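Local coordinates for (S)-2-haloacid dehalogenase 4A (Burkholderia cepacia, PDB 2NO4), which catalyses the hydrolytic dehalogenation of short-chain (S)-2-haloalkanoic acids, inverting the configuration to give (R)-2-hydroxy acids and a halide ion, at residues R15-A21 / Y122-S128; D109-T113 / S224-L228; K161-Y167 / A188-G192; E180-S186 / F199-I204. One frame throughout, in Å; residues are numbered along the deposited sequence.

Interaction 1. Residues R15-A21 / Y122-S128; sequences RACVFDA and YIVAILS. With SO4 (sulfate ion), chain H.
C17 SG lies 4.0 Å from the centroid of the Y122 ring and 17° off its normal, a sulfur-aromatic contact over the ring face. It flanks strands 16-19 and 123-128, which run parallel, stitched by five backbone bonds that alternate between the two strands, from I123 N on R15 O to L127 N on F19 O. The shortest joins C17 N to I123 O at 2.7 Å. F19 CE1, on the same face as C17, reaches V124 CG1 more loosely at 4.2 Å, while L114 and L117 of helix 110-119 pack against its ring. On the other face A16 CB meets I123 CB, and V18 CG1 presses on L127 CB at 3.6 Å; with chi1 179° this branch is anti to the V18 backbone N and leans forward along the strand.

The exposed R15 side chain is slack by comparison, its nearest approach to I123 being NH1 to CD1, 3.9 Å, although the backbone bond still holds this end. At the other end the strands part around a sulfate, whose O1 accepts from A21 N at 3.0 Å and S128 OG at 2.8 Å; Y22 N and N129 N also bind the ion. A21 and S128 bind the haloacid substrate. D20, its OD2 held by T24 and its OD1 salt-bridged to K161, is the aspartate nucleophile just after the first strand of the Rossmann-like HAD sheet.

Interaction 2. Residues D109-T113 / S224-L228; sequences DAAET and SLSEL. With SO4 (sulfate ion), chain L.
L225 and A110 make the apolar heart of this contact, with L225 CD1 resting 3.7 Å from A110 CB at the first turn of helix 110-119. Beside them T113 faces the backbone of the short 3-10 segment 225-227; its side chain is doubtfully placed, and the hydrogen bond from its OG1 to L225 O is weak. Alongside, the D109 carboxylate reaches across, bringing OD2 to 3.1 Å from both S224 OG and S226 CB.

A sulfate sits in the mouth between the two segments and is gripped from both. D109 N donates to its O1 at 2.9 Å, L225 N to O3 at 2.8 Å in a nearly straight bond (173°), and S224 OG to O4 at 2.7 Å. R206 NE is a further donor to the ion, and its positive charge would be expected to offset the anion lying so close to D109.

Behind this shell, S224 fixes its own turn. With chi1 172° its OG lies anti to the backbone N, where it accepts from S226 N at 3.2 Å, an ST turn; the same oxygen also donates to the sulfate.

Further out, L25 packs on both A110 and L225. L225 also touches F19 of strand 16-19 and I204 of strand 200-204, so the start of helix 110-119 and the turn leading into helix 228-232 meet beside the central sheet.

Interaction 3. Residues K161-Y167 / A188-G192; sequences KPDPRIY and AWDLG. With SO4 (sulfate ion), chain H.
K161 and D190 form a buried salt bridge in the active site of the HAD fold, where the loop before helix 164-174 meets the start of helix 188-197. Followed outward, the lysine meets something different at nearly every step. CB lies at the edge of the W189 ring, 3.7 Å from CZ3 and near its plane. CG passes D190 OD1 more distantly. K161 CD and CE each come to 3.4 Å from D190 OD1, and both also approach sulfate O3. Extended beyond CG, the chain delivers NZ between two anions: D190 OD2 at 2.9 Å, met from above the carboxylate plane, and sulfate O3 at 2.8 Å. L127 O also accepts from NZ.

The carboxylate is bonded at its second oxygen by Y167, while S185 OG bonds to OD2; D190 is thus held at both oxygens, consistent with a part in positioning the lysine. K161 and Y167 are both thought important for catalysis. P162, preceded by a cis peptide bond, packs its CB on W189 O and touches L63 of the second subunit. Ring and carboxylate lie nearly coplanar, 24° apart, as Y167 OH donates to the anti lone pair of D190 OD1 at 2.6 Å.

Interaction 4. Residues E180-S186 / F199-I204; sequences EVCFVSS and FNTVRI
V181 fits its CG1 branch squarely over the F199 ring, 3.6 Å from the centroid and 13° off the normal, a CH-pi contact near the ring centre. A chi1 of 171° sets this methyl anti to the V181 backbone N, on the side where the ring lies. F183 also meets this ring, obliquely: CD1 comes to 3.6 Å from F199 CD2, and the two rings, their planes 26° apart, are strongly offset, with centroids 5.7 Å apart. F199 is thereby wedged between a methyl over its face and a neighbouring ring.

The opposite face of the sheet is knit by smaller bumps. C182 SG nestles against V202 CG2 at 3.6 Å, and V184 CG1 lies against the CG1–CD1 bond of I204, 3.6 Å from each atom. L228 and other leucines of helix 228-232 cover this side.

Five backbone bonds hold strands 181-185 and 200-204 parallel, and V181 O is gripped twice by N200: by N nearly along the C=O axis and by ND2 at 3.1 Å from above the carbonyl plane. Just past strand 181-185, S186 OG donates to I204 O at 3.0 Å, and a water joins S186 O, I204 O and R203 NH2. Apolar packing from V181 to I204 is thus joined by polar ties at the C-terminal end, consistent with a well-anchored approach of S185 to the active site.

How the interactions relate
Interactions 1 and 4 belong to one six-stranded parallel sheet, in which strands 16-19 and 181-185 are neighbours; their centres lie 9 Å apart, and backbone bonds such as V184 N to V18 O join them. Interaction 3 sits about 11 Å from the centre of interaction 4 and shares a sulfate with interaction 1. Interaction 2 lies about 13 Å from both sheet contacts, centre to centre, touching them through L225 and L228, but about 22 Å from interaction 3. Along the chain, interaction 1 closes before 3 and 4 open, and both are nested within the loop closed by 2; 1 crosses 2, and 3 crosses 4. Interactions 1, 3 and 4 thus converge on the catalytic edge, with interaction 2 packing beside the sheet.

Interaction 1. Residues R15-A21 / Y122-S128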
loop_
_atom_site.group_PDB
_atom_site.type_symbol
_atom_site.label_atom_id
_atom_site.label_comp_id
_atom_site.label_asym_id
_atom_site.label_seq_id
_atom_site.Cartn_x
_atom_site.Cartn_y
_atom_site.Cartn_z
ATOM N N ARG B 15 15.098 1.210 27.452
ATOM C CA ARG B 15 14.473 0.277 28.366
ATOM C C ARG B 15 13.825 -0.888 27.612
ATOM O O ARG B 15 13.704 -1.978 28.149
ATOM C CB ARG B 15 13.471 0.995 29.275
ATOM C CG ARG B 15 14.071 2.153 30.100
ATOM C CD ARG B 15 13.536 2.159 31.557
ATOM N NE ARG B 15 12.120 2.564 31.692
ATOM C CZ ARG B 15 11.099 1.766 32.054
ATOM N NH1 ARG B 15 11.275 0.478 32.327
ATOM N NH2 ARG B 15 9.874 2.267 32.144
ATOM N N ALA B 16 13.433 -0.671 26.353
ATOM C CA ALA B 16 12.678 -1.696 25.630
ATOM C C ALA B 16 13.163 -1.863 24.201
ATOM O O ALA B 16 13.529 -0.884 23.556
ATOM C CB ALA B 16 11.150 -1.389 25.664
ATOM N N CYS B 17 13.189 -3.120 23.751
ATOM C CA CYS B 17 13.393 -3.490 22.348
ATOM C C CYS B 17 12.074 -3.979 21.858
ATOM O O CYS B 17 11.552 -4.970 22.346
ATOM C CB CYS B 17 14.461 -4.585 22.194
ATOM S SG CYS B 17 16.121 -3.983 22.689
ATOM N N VAL B 18 11.503 -3.225 20.919
ATOM C CA VAL B 18 10.194 -3.529 20.385
ATOM C C VAL B 18 10.364 -3.953 18.924
ATOM O O VAL B 18 10.982 -3.225 18.109
ATOM C CB VAL B 18 9.223 -2.308 20.522
ATOM C CG1 VAL B 18 7.881 -2.675 19.928
ATOM C CG2 VAL B 18 9.062 -1.916 22.015
ATOM N N PHE B 19 9.846 -5.145 18.635
ATOM C CA PHE B 19 10.024 -5.830 17.384
ATOM C C PHE B 19 8.754 -5.905 16.530
ATOM O O PHE B 19 7.703 -6.279 17.004
ATOM C CB PHE B 19 10.475 -7.286 17.662
ATOM C CG PHE B 19 11.909 -7.383 18.066
ATOM C CD1 PHE B 19 12.292 -7.270 19.421
ATOM C CD2 PHE B 19 12.895 -7.513 17.102
ATOM C CE1 PHE B 19 13.632 -7.316 19.780
ATOM C CE2 PHE B 19 14.268 -7.571 17.467
ATOM C CZ PHE B 19 14.611 -7.477 18.812
ATOM N N ASP B 20 8.905 -5.578 15.253
ATOM C CA ASP B 20 7.978 -6.014 14.216
ATOM C C ASP B 20 7.973 -7.540 14.136
ATOM O O ASP B 20 8.971 -8.194 14.470
ATOM C CB ASP B 20 8.417 -5.368 12.887
ATOM C CG ASP B 20 7.594 -5.821 11.721
ATOM O OD1 ASP B 20 6.465 -5.326 11.616
ATOM O OD2 ASP B 20 8.082 -6.648 10.908
ATOM N N ALA B 21 6.837 -8.135 13.778
ATOM C CA ALA B 21 6.779 -9.591 13.629
ATOM C C ALA B 21 6.947 -10.063 12.176
ATOM O O ALA B 21 7.956 -10.692 11.847
ATOM C CB ALA B 21 5.506 -10.145 14.243
ATOM N N TYR B 122 16.581 -5.941 29.006
ATOM C CA TYR B 122 15.581 -5.172 28.248
ATOM C C TYR B 122 14.185 -5.732 28.392
ATOM O O TYR B 122 14.006 -6.929 28.545
ATOM C CB TYR B 122 15.897 -5.187 26.749
ATOM C CG TYR B 122 17.118 -4.423 26.372
ATOM C CD1 TYR B 122 18.331 -5.082 26.097
ATOM C CD2 TYR B 122 17.082 -3.035 26.301
ATOM C CE1 TYR B 122 19.452 -4.359 25.712
ATOM C CE2 TYR B 122 18.201 -2.301 25.948
ATOM C CZ TYR B 122 19.376 -2.965 25.650
ATOM O OH TYR B 122 20.466 -2.205 25.297
ATOM N N ILE B 123 13.188 -4.865 28.303
ATOM C CA ILE B 123 11.846 -5.318 27.972
ATOM C C ILE B 123 11.920 -5.704 26.494
ATOM O O ILE B 123 12.409 -4.923 25.668
ATOM C CB ILE B 123 10.766 -4.231 28.223
ATOM C CG1 ILE B 123 10.784 -3.743 29.691
ATOM C CG2 ILE B 123 9.348 -4.757 27.831
ATOM C CD1 ILE B 123 10.256 -2.299 29.853
ATOM N N VAL B 124 11.487 -6.920 26.183
ATOM C CA VAL B 124 11.479 -7.433 24.833
ATOM C C VAL B 124 10.022 -7.660 24.462
ATOM O O VAL B 124 9.333 -8.496 25.059
ATOM C CB VAL B 124 12.320 -8.739 24.692
ATOM C CG1 VAL B 124 12.287 -9.248 23.209
ATOM C CG2 VAL B 124 13.775 -8.524 25.194
ATOM N N ALA B 125 9.535 -6.888 23.492
ATOM C CA ALA B 125 8.113 -6.945 23.124
ATOM C C ALA B 125 7.964 -7.010 21.596
ATOM O O ALA B 125 8.873 -6.604 20.853
ATOM C CB ALA B 125 7.356 -5.705 23.711
ATOM N N ILE B 126 6.847 -7.558 21.142
ATOM C CA ILE B 126 6.447 -7.449 19.735
ATOM C C ILE B 126 5.342 -6.359 19.633
ATOM O O ILE B 126 4.490 -6.228 20.536
ATOM C CB ILE B 126 5.973 -8.825 19.181
ATOM C CG1 ILE B 126 7.185 -9.736 18.923
ATOM C CG2 ILE B 126 5.100 -8.672 17.877
ATOM C CD1 ILE B 126 6.828 -11.152 18.561
ATOM N N LEU B 127 5.398 -5.549 18.565
ATOM C CA LEU B 127 4.280 -4.667 18.184
ATOM C C LEU B 127 3.944 -4.993 16.712
ATOM O O LEU B 127 4.777 -4.778 15.788
ATOM C CB LEU B 127 4.665 -3.187 18.374
ATOM C CG LEU B 127 3.583 -2.188 17.926
ATOM C CD1 LEU B 127 2.346 -2.310 18.887
ATOM C CD2 LEU B 127 4.130 -0.750 17.820
ATOM N N SER B 128 2.758 -5.555 16.504
ATOM C CA SER B 128 2.410 -6.171 15.222
ATOM C C SER B 128 1.018 -5.774 14.736
ATOM O O SER B 128 0.080 -5.643 15.534
ATOM C CB SER B 128 2.458 -7.704 15.369
ATOM O OG SER B 128 2.133 -8.344 14.124
HETATM S S SO4 H . 3.644 -6.676 11.414
HETATM O O1 SO4 H . 4.219 -7.628 12.337
HETATM O O2 SO4 H . 2.488 -7.237 10.721
HETATM O O3 SO4 H . 3.318 -5.421 12.053
HETATM O O4 SO4 H . 4.698 -6.454 10.428
#

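Interaction 2. Residues D109-T113 / S224-L228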
loop_
_atom_site.group_PDB
_atom_site.type_symbol
_atom_site.label_atom_id
_atom_site.label_comp_id
_atom_site.label_asym_id
_atom_site.label_seq_id
_atom_site.Cartn_x
_atom_site.Cartn_y
_atom_site.Cartn_z
ATOM N N ASP B 109 18.181 -16.502 13.378
ATOM C CA ASP B 109 18.809 -15.857 14.525
ATOM C C ASP B 109 17.787 -15.227 15.507
ATOM O O ASP B 109 18.191 -14.621 16.502
ATOM C CB ASP B 109 19.807 -14.782 14.046
ATOM C CG ASP B 109 21.024 -15.372 13.316
ATOM O OD1 ASP B 109 21.119 -16.628 13.186
ATOM O OD2 ASP B 109 21.897 -14.587 12.870
ATOM N N ALA B 110 16.486 -15.322 15.200
ATOM C CA ALA B 110 15.468 -14.628 15.993
ATOM C C ALA B 110 15.432 -15.075 17.490
ATOM O O ALA B 110 15.502 -14.233 18.394
ATOM C CB ALA B 110 14.065 -14.764 15.323
ATOM N N ALA B 111 15.281 -16.380 17.749
ATOM C CA ALA B 111 15.086 -16.867 19.136
ATOM C C ALA B 111 16.313 -16.555 20.007
ATOM O O ALA B 111 16.197 -16.025 21.122
ATOM C CB ALA B 111 14.754 -18.378 19.159
ATOM N N GLU B 112 17.488 -16.841 19.461
ATOM C CA GLU B 112 18.714 -16.614 20.175
ATOM C C GLU B 112 18.947 -15.140 20.461
ATOM O O GLU B 112 19.354 -14.794 21.560
ATOM C CB GLU B 112 19.897 -17.205 19.420
ATOM C CG GLU B 112 21.149 -17.128 20.240
ATOM C CD GLU B 112 22.361 -17.735 19.566
ATOM O OE1 GLU B 112 22.242 -18.531 18.601
ATOM O OE2 GLU B 112 23.455 -17.410 20.047
ATOM N N THR B 113 18.730 -14.264 19.475
ATOM C CA THR B 113 18.936 -12.839 19.757
ATOM C C THR B 113 17.942 -12.232 20.756
ATOM O O THR B 113 18.345 -11.502 21.651
ATOM C CB THR B 113 19.355 -11.918 18.520
ATOM O OG1 THR B 113 18.612 -10.684 18.492
ATOM C CG2 THR B 113 19.394 -12.615 17.237
ATOM N N SER B 224 21.287 -8.548 9.820
ATOM C CA SER B 224 20.895 -9.733 10.524
ATOM C C SER B 224 20.449 -9.344 11.905
ATOM O O SER B 224 21.022 -8.437 12.520
ATOM C CB SER B 224 22.124 -10.679 10.649
ATOM O OG SER B 224 21.820 -11.756 11.496
ATOM N N LEU B 225 19.486 -10.098 12.437
ATOM C CA LEU B 225 19.074 -9.893 13.812
ATOM C C LEU B 225 20.243 -10.126 14.823
ATOM O O LEU B 225 20.328 -9.456 15.856
ATOM C CB LEU B 225 17.922 -10.846 14.118
ATOM C CG LEU B 225 16.514 -10.542 13.591
ATOM C CD1 LEU B 225 15.718 -11.862 13.633
ATOM C CD2 LEU B 225 15.788 -9.425 14.373
ATOM N N SER B 226 21.128 -11.076 14.527
ATOM C CA SER B 226 22.322 -11.309 15.358
ATOM C C SER B 226 23.179 -10.046 15.567
ATOM O O SER B 226 23.823 -9.899 16.599
ATOM C CB SER B 226 23.169 -12.445 14.769
ATOM O OG SER B 226 23.762 -12.030 13.545
ATOM N N GLU B 227 23.173 -9.135 14.599
ATOM C CA GLU B 227 23.935 -7.881 14.707
ATOM C C GLU B 227 23.366 -6.872 15.655
ATOM O O GLU B 227 24.013 -5.866 15.951
ATOM C CB GLU B 227 24.128 -7.238 13.340
ATOM C CG GLU B 227 24.847 -8.135 12.359
ATOM C CD GLU B 227 26.301 -8.420 12.737
ATOM O OE1 GLU B 227 26.876 -9.349 12.130
ATOM O OE2 GLU B 227 26.878 -7.740 13.623
ATOM N N LEU B 228 22.153 -7.127 16.130
ATOM C CA LEU B 228 21.554 -6.300 17.158
ATOM C C LEU B 228 22.287 -6.509 18.462
ATOM O O LEU B 228 22.250 -5.646 19.336
ATOM C CB LEU B 228 20.077 -6.673 17.364
ATOM C CG LEU B 228 19.042 -6.358 16.275
ATOM C CD1 LEU B 228 17.666 -6.950 16.705
ATOM C CD2 LEU B 228 18.943 -4.815 16.039
HETATM S S SO4 L . 18.493 -13.350 10.545
HETATM O O1 SO4 L . 17.943 -14.310 11.530
HETATM O O2 SO4 L . 18.087 -13.642 9.145
HETATM O O3 SO4 L . 18.052 -12.041 10.962
HETATM O O4 SO4 L . 19.940 -13.451 10.482
#

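Interaction 3. Residues K161-Y167 / A188-G192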
loop_
_atom_site.group_PDB
_atom_site.type_symbol
_atom_site.label_atom_id
_atom_site.label_comp_id
_atom_site.label_asym_id
_atom_site.label_seq_id
_atom_site.Cartn_x
_atom_site.Cartn_y
_atom_site.Cartn_z
ATOM N N LYS B 161 -0.507 0.034 11.632
ATOM C CA LYS B 161 0.704 0.801 11.350
ATOM C C LYS B 161 0.559 1.385 9.926
ATOM O O LYS B 161 -0.104 0.767 9.085
ATOM C CB LYS B 161 1.913 -0.141 11.370
ATOM C CG LYS B 161 2.240 -0.748 12.702
ATOM C CD LYS B 161 3.140 -1.957 12.440
ATOM C CE LYS B 161 3.841 -2.427 13.690
ATOM N NZ LYS B 161 4.881 -3.491 13.325
ATOM N N PRO B 162 1.229 2.518 9.634
ATOM C CA PRO B 162 2.120 3.320 10.519
ATOM C C PRO B 162 1.434 4.501 11.237
ATOM O O PRO B 162 2.067 5.544 11.446
ATOM C CB PRO B 162 3.163 3.867 9.530
ATOM C CG PRO B 162 2.426 3.985 8.212
ATOM C CD PRO B 162 1.232 3.043 8.245
ATOM N N ASP B 163 0.142 4.365 11.537
ATOM C CA ASP B 163 -0.607 5.407 12.242
ATOM C C ASP B 163 0.049 5.554 13.605
ATOM O O ASP B 163 0.288 4.532 14.254
ATOM C CB ASP B 163 -2.057 4.949 12.462
ATOM C CG ASP B 163 -2.918 6.032 13.044
ATOM O OD1 ASP B 163 -2.720 6.412 14.223
ATOM O OD2 ASP B 163 -3.754 6.561 12.299
ATOM N N PRO B 164 0.362 6.806 14.030
ATOM C CA PRO B 164 1.080 6.947 15.304
ATOM C C PRO B 164 0.373 6.354 16.541
ATOM O O PRO B 164 1.067 6.005 17.504
ATOM C CB PRO B 164 1.261 8.459 15.442
ATOM C CG PRO B 164 0.109 9.076 14.533
ATOM C CD PRO B 164 0.113 8.118 13.396
ATOM N N ARG B 165 -0.957 6.248 16.534
ATOM C CA ARG B 165 -1.645 5.684 17.711
ATOM C C ARG B 165 -1.184 4.276 18.076
ATOM O O ARG B 165 -1.216 3.922 19.249
ATOM C CB ARG B 165 -3.185 5.720 17.594
ATOM C CG ARG B 165 -3.770 7.136 17.446
ATOM C CD ARG B 165 -4.286 7.290 16.025
ATOM N NE ARG B 165 -5.706 7.216 16.026
ATOM C CZ ARG B 165 -6.524 7.080 14.988
ATOM N NH1 ARG B 165 -6.135 6.881 13.727
ATOM N NH2 ARG B 165 -7.803 7.091 15.281
ATOM N N ILE B 166 -0.757 3.475 17.091
ATOM C CA ILE B 166 -0.249 2.136 17.396
ATOM C C ILE B 166 1.111 2.121 18.125
ATOM O O ILE B 166 1.320 1.299 19.027
ATOM C CB ILE B 166 -0.289 1.151 16.192
ATOM C CG1 ILE B 166 -0.079 -0.286 16.708
ATOM C CG2 ILE B 166 0.750 1.550 15.130
ATOM C CD1 ILE B 166 -0.125 -1.388 15.609
ATOM N N TYR B 167 2.025 3.014 17.739
ATOM C CA TYR B 167 3.292 3.194 18.443
ATOM C C TYR B 167 3.053 3.757 19.857
ATOM O O TYR B 167 3.730 3.356 20.803
ATOM C CB TYR B 167 4.267 4.077 17.620
ATOM C CG TYR B 167 4.436 3.528 16.202
ATOM C CD1 TYR B 167 5.058 2.282 15.991
ATOM C CD2 TYR B 167 3.936 4.224 15.091
ATOM C CE1 TYR B 167 5.208 1.744 14.707
ATOM C CE2 TYR B 167 4.070 3.681 13.778
ATOM C CZ TYR B 167 4.723 2.441 13.610
ATOM O OH TYR B 167 4.868 1.864 12.367
ATOM N N ALA B 188 10.303 -0.927 5.765
ATOM C CA ALA B 188 10.657 0.491 5.698
ATOM C C ALA B 188 9.531 1.460 6.093
ATOM O O ALA B 188 9.812 2.476 6.701
ATOM C CB ALA B 188 11.245 0.854 4.305
ATOM N N TRP B 189 8.272 1.136 5.755
ATOM C CA TRP B 189 7.111 1.973 6.086
ATOM C C TRP B 189 6.871 2.001 7.636
ATOM O O TRP B 189 6.443 2.990 8.193
ATOM C CB TRP B 189 5.843 1.479 5.306
ATOM C CG TRP B 189 5.610 0.010 5.378
ATOM C CD1 TRP B 189 6.034 -0.916 4.471
ATOM C CD2 TRP B 189 4.970 -0.735 6.445
ATOM N NE1 TRP B 189 5.704 -2.177 4.884
ATOM C CE2 TRP B 189 5.047 -2.107 6.088
ATOM C CE3 TRP B 189 4.335 -0.377 7.658
ATOM C CZ2 TRP B 189 4.535 -3.153 6.904
ATOM C CZ3 TRP B 189 3.811 -1.441 8.489
ATOM C CH2 TRP B 189 3.915 -2.796 8.090
ATOM N N ASP B 190 7.172 0.890 8.281
ATOM C CA ASP B 190 7.020 0.685 9.709
ATOM C C ASP B 190 8.127 1.457 10.439
ATOM O O ASP B 190 7.855 2.134 11.436
ATOM C CB ASP B 190 7.098 -0.823 9.981
ATOM C CG ASP B 190 6.744 -1.210 11.428
ATOM O OD1 ASP B 190 6.100 -0.412 12.163
ATOM O OD2 ASP B 190 7.127 -2.359 11.805
ATOM N N LEU B 191 9.357 1.378 9.940
ATOM C CA LEU B 191 10.459 2.241 10.430
ATOM C C LEU B 191 10.146 3.742 10.217
ATOM O O LEU B 191 10.476 4.555 11.051
ATOM C CB LEU B 191 11.813 1.866 9.804
ATOM C CG LEU B 191 12.213 0.403 10.087
ATOM C CD1 LEU B 191 13.090 -0.099 8.952
ATOM C CD2 LEU B 191 12.876 0.255 11.461
ATOM N N GLY B 192 9.549 4.088 9.082
ATOM C CA GLY B 192 9.145 5.462 8.815
ATOM C C GLY B 192 8.156 5.958 9.851
ATOM O O GLY B 192 8.373 7.005 10.434
HETATM S S SO4 H . 3.644 -6.676 11.414
HETATM O O1 SO4 H . 4.219 -7.628 12.337
HETATM O O2 SO4 H . 2.488 -7.237 10.721
HETATM O O3 SO4 H . 3.318 -5.421 12.053
HETATM O O4 SO4 H . 4.698 -6.454 10.428
#

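Interaction 4. Residues E180-S186 / F199-I204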
loop_
_atom_site.group_PDB
_atom_site.type_symbol
_atom_site.label_atom_id
_atom_site.label_comp_id
_atom_site.label_asym_id
_atom_site.label_seq_id
_atom_site.Cartn_x
_atom_site.Cartn_y
_atom_site.Cartn_z
ATOM N N GLU B 180 12.945 5.816 24.884
ATOM C CA GLU B 180 13.494 4.673 25.625
ATOM C C GLU B 180 13.282 3.363 24.890
ATOM O O GLU B 180 13.614 2.272 25.406
ATOM C CB GLU B 180 12.840 4.566 26.988
ATOM C CG GLU B 180 13.045 5.792 27.838
ATOM C CD GLU B 180 12.346 5.673 29.165
ATOM O OE1 GLU B 180 11.120 5.468 29.204
ATOM O OE2 GLU B 180 13.049 5.784 30.182
ATOM N N VAL B 181 12.721 3.481 23.684
ATOM C CA VAL B 181 12.458 2.346 22.799
ATOM C C VAL B 181 13.456 2.251 21.617
ATOM O O VAL B 181 13.665 3.207 20.865
ATOM C CB VAL B 181 11.004 2.390 22.295
ATOM C CG1 VAL B 181 10.729 1.317 21.172
ATOM C CG2 VAL B 181 10.036 2.239 23.481
ATOM N N CYS B 182 14.062 1.081 21.493
ATOM C CA CYS B 182 14.698 0.665 20.253
ATOM C C CYS B 182 13.690 -0.160 19.425
ATOM O O CYS B 182 13.269 -1.267 19.794
ATOM C CB CYS B 182 15.975 -0.139 20.528
ATOM S SG CYS B 182 16.817 -0.634 18.986
ATOM N N PHE B 183 13.310 0.403 18.290
ATOM C CA PHE B 183 12.290 -0.215 17.459
ATOM C C PHE B 183 12.940 -0.920 16.282
ATOM O O PHE B 183 13.659 -0.289 15.497
ATOM C CB PHE B 183 11.257 0.801 16.944
ATOM C CG PHE B 183 10.096 0.140 16.175
ATOM C CD1 PHE B 183 9.042 -0.420 16.880
ATOM C CD2 PHE B 183 10.093 0.060 14.774
ATOM C CE1 PHE B 183 7.957 -1.059 16.224
ATOM C CE2 PHE B 183 9.005 -0.558 14.090
ATOM C CZ PHE B 183 7.942 -1.112 14.822
ATOM N N VAL B 184 12.672 -2.218 16.143
ATOM C CA VAL B 184 13.381 -3.052 15.147
ATOM C C VAL B 184 12.432 -3.612 14.072
ATOM O O VAL B 184 11.467 -4.288 14.388
ATOM C CB VAL B 184 14.160 -4.234 15.810
ATOM C CG1 VAL B 184 14.899 -5.052 14.755
ATOM C CG2 VAL B 184 15.153 -3.692 16.874
ATOM N N SER B 185 12.722 -3.331 12.804
ATOM C CA SER B 185 11.843 -3.833 11.716
ATOM C C SER B 185 12.611 -4.011 10.405
ATOM O O SER B 185 13.586 -3.297 10.145
ATOM C CB SER B 185 10.637 -2.869 11.518
ATOM O OG SER B 185 9.714 -3.388 10.549
ATOM N N SER B 186 12.153 -4.941 9.570
ATOM C CA SER B 186 12.575 -5.014 8.169
ATOM C C SER B 186 11.706 -4.200 7.220
ATOM O O SER B 186 12.023 -4.083 6.029
ATOM C CB SER B 186 12.584 -6.465 7.694
ATOM O OG SER B 186 13.543 -7.206 8.427
ATOM N N PHE B 199 10.463 6.674 18.180
ATOM C CA PHE B 199 11.285 5.515 18.618
ATOM C C PHE B 199 12.655 5.595 17.973
ATOM O O PHE B 199 12.779 6.194 16.932
ATOM C CB PHE B 199 10.688 4.190 18.180
ATOM C CG PHE B 199 9.421 3.800 18.890
ATOM C CD1 PHE B 199 9.068 4.357 20.123
ATOM C CD2 PHE B 199 8.587 2.840 18.317
ATOM C CE1 PHE B 199 7.869 3.946 20.798
ATOM C CE2 PHE B 199 7.397 2.416 18.958
ATOM C CZ PHE B 199 7.052 2.968 20.224
ATOM N N ASN B 200 13.671 4.986 18.604
ATOM C CA ASN B 200 15.001 4.814 17.990
ATOM C C ASN B 200 14.942 3.619 17.041
ATOM O O ASN B 200 14.743 2.482 17.475
ATOM C CB ASN B 200 16.083 4.612 19.069
ATOM C CG ASN B 200 16.125 5.774 20.061
ATOM O OD1 ASN B 200 16.602 6.857 19.730
ATOM N ND2 ASN B 200 15.592 5.560 21.267
ATOM N N THR B 201 15.115 3.869 15.745
ATOM C CA THR B 201 14.818 2.840 14.747
ATOM C C THR B 201 16.044 2.105 14.229
ATOM O O THR B 201 17.073 2.703 13.932
ATOM C CB THR B 201 13.994 3.419 13.569
ATOM O OG1 THR B 201 14.658 4.587 13.085
ATOM C CG2 THR B 201 12.604 3.799 14.073
ATOM N N VAL B 202 15.897 0.799 14.115
ATOM C CA VAL B 202 16.933 -0.058 13.560
ATOM C C VAL B 202 16.314 -0.938 12.494
ATOM O O VAL B 202 15.384 -1.723 12.760
ATOM C CB VAL B 202 17.570 -0.933 14.638
ATOM C CG1 VAL B 202 18.591 -1.940 13.991
ATOM C CG2 VAL B 202 18.188 -0.049 15.736
ATOM N N ARG B 203 16.796 -0.756 11.274
ATOM C CA ARG B 203 16.380 -1.602 10.156
ATOM C C ARG B 203 17.206 -2.903 10.077
ATOM O O ARG B 203 18.434 -2.867 10.148
ATOM C CB ARG B 203 16.545 -0.834 8.847
ATOM C CG ARG B 203 16.229 -1.732 7.683
ATOM C CD ARG B 203 15.740 -1.018 6.539
ATOM N NE ARG B 203 15.228 -1.950 5.537
ATOM C CZ ARG B 203 14.877 -1.574 4.317
ATOM N NH1 ARG B 203 15.004 -0.309 3.953
ATOM N NH2 ARG B 203 14.441 -2.474 3.445
ATOM N N ILE B 204 16.513 -4.037 9.955
ATOM C CA ILE B 204 17.126 -5.294 9.498
ATOM C C ILE B 204 16.945 -5.336 7.976
ATOM O O ILE B 204 15.830 -5.524 7.491
ATOM C CB ILE B 204 16.519 -6.552 10.147
ATOM C CG1 ILE B 204 16.275 -6.352 11.659
ATOM C CG2 ILE B 204 17.413 -7.791 9.896
ATOM C CD1 ILE B 204 17.520 -6.098 12.481
HETATM O O HOH W 1 14.442 -4.807 4.877
#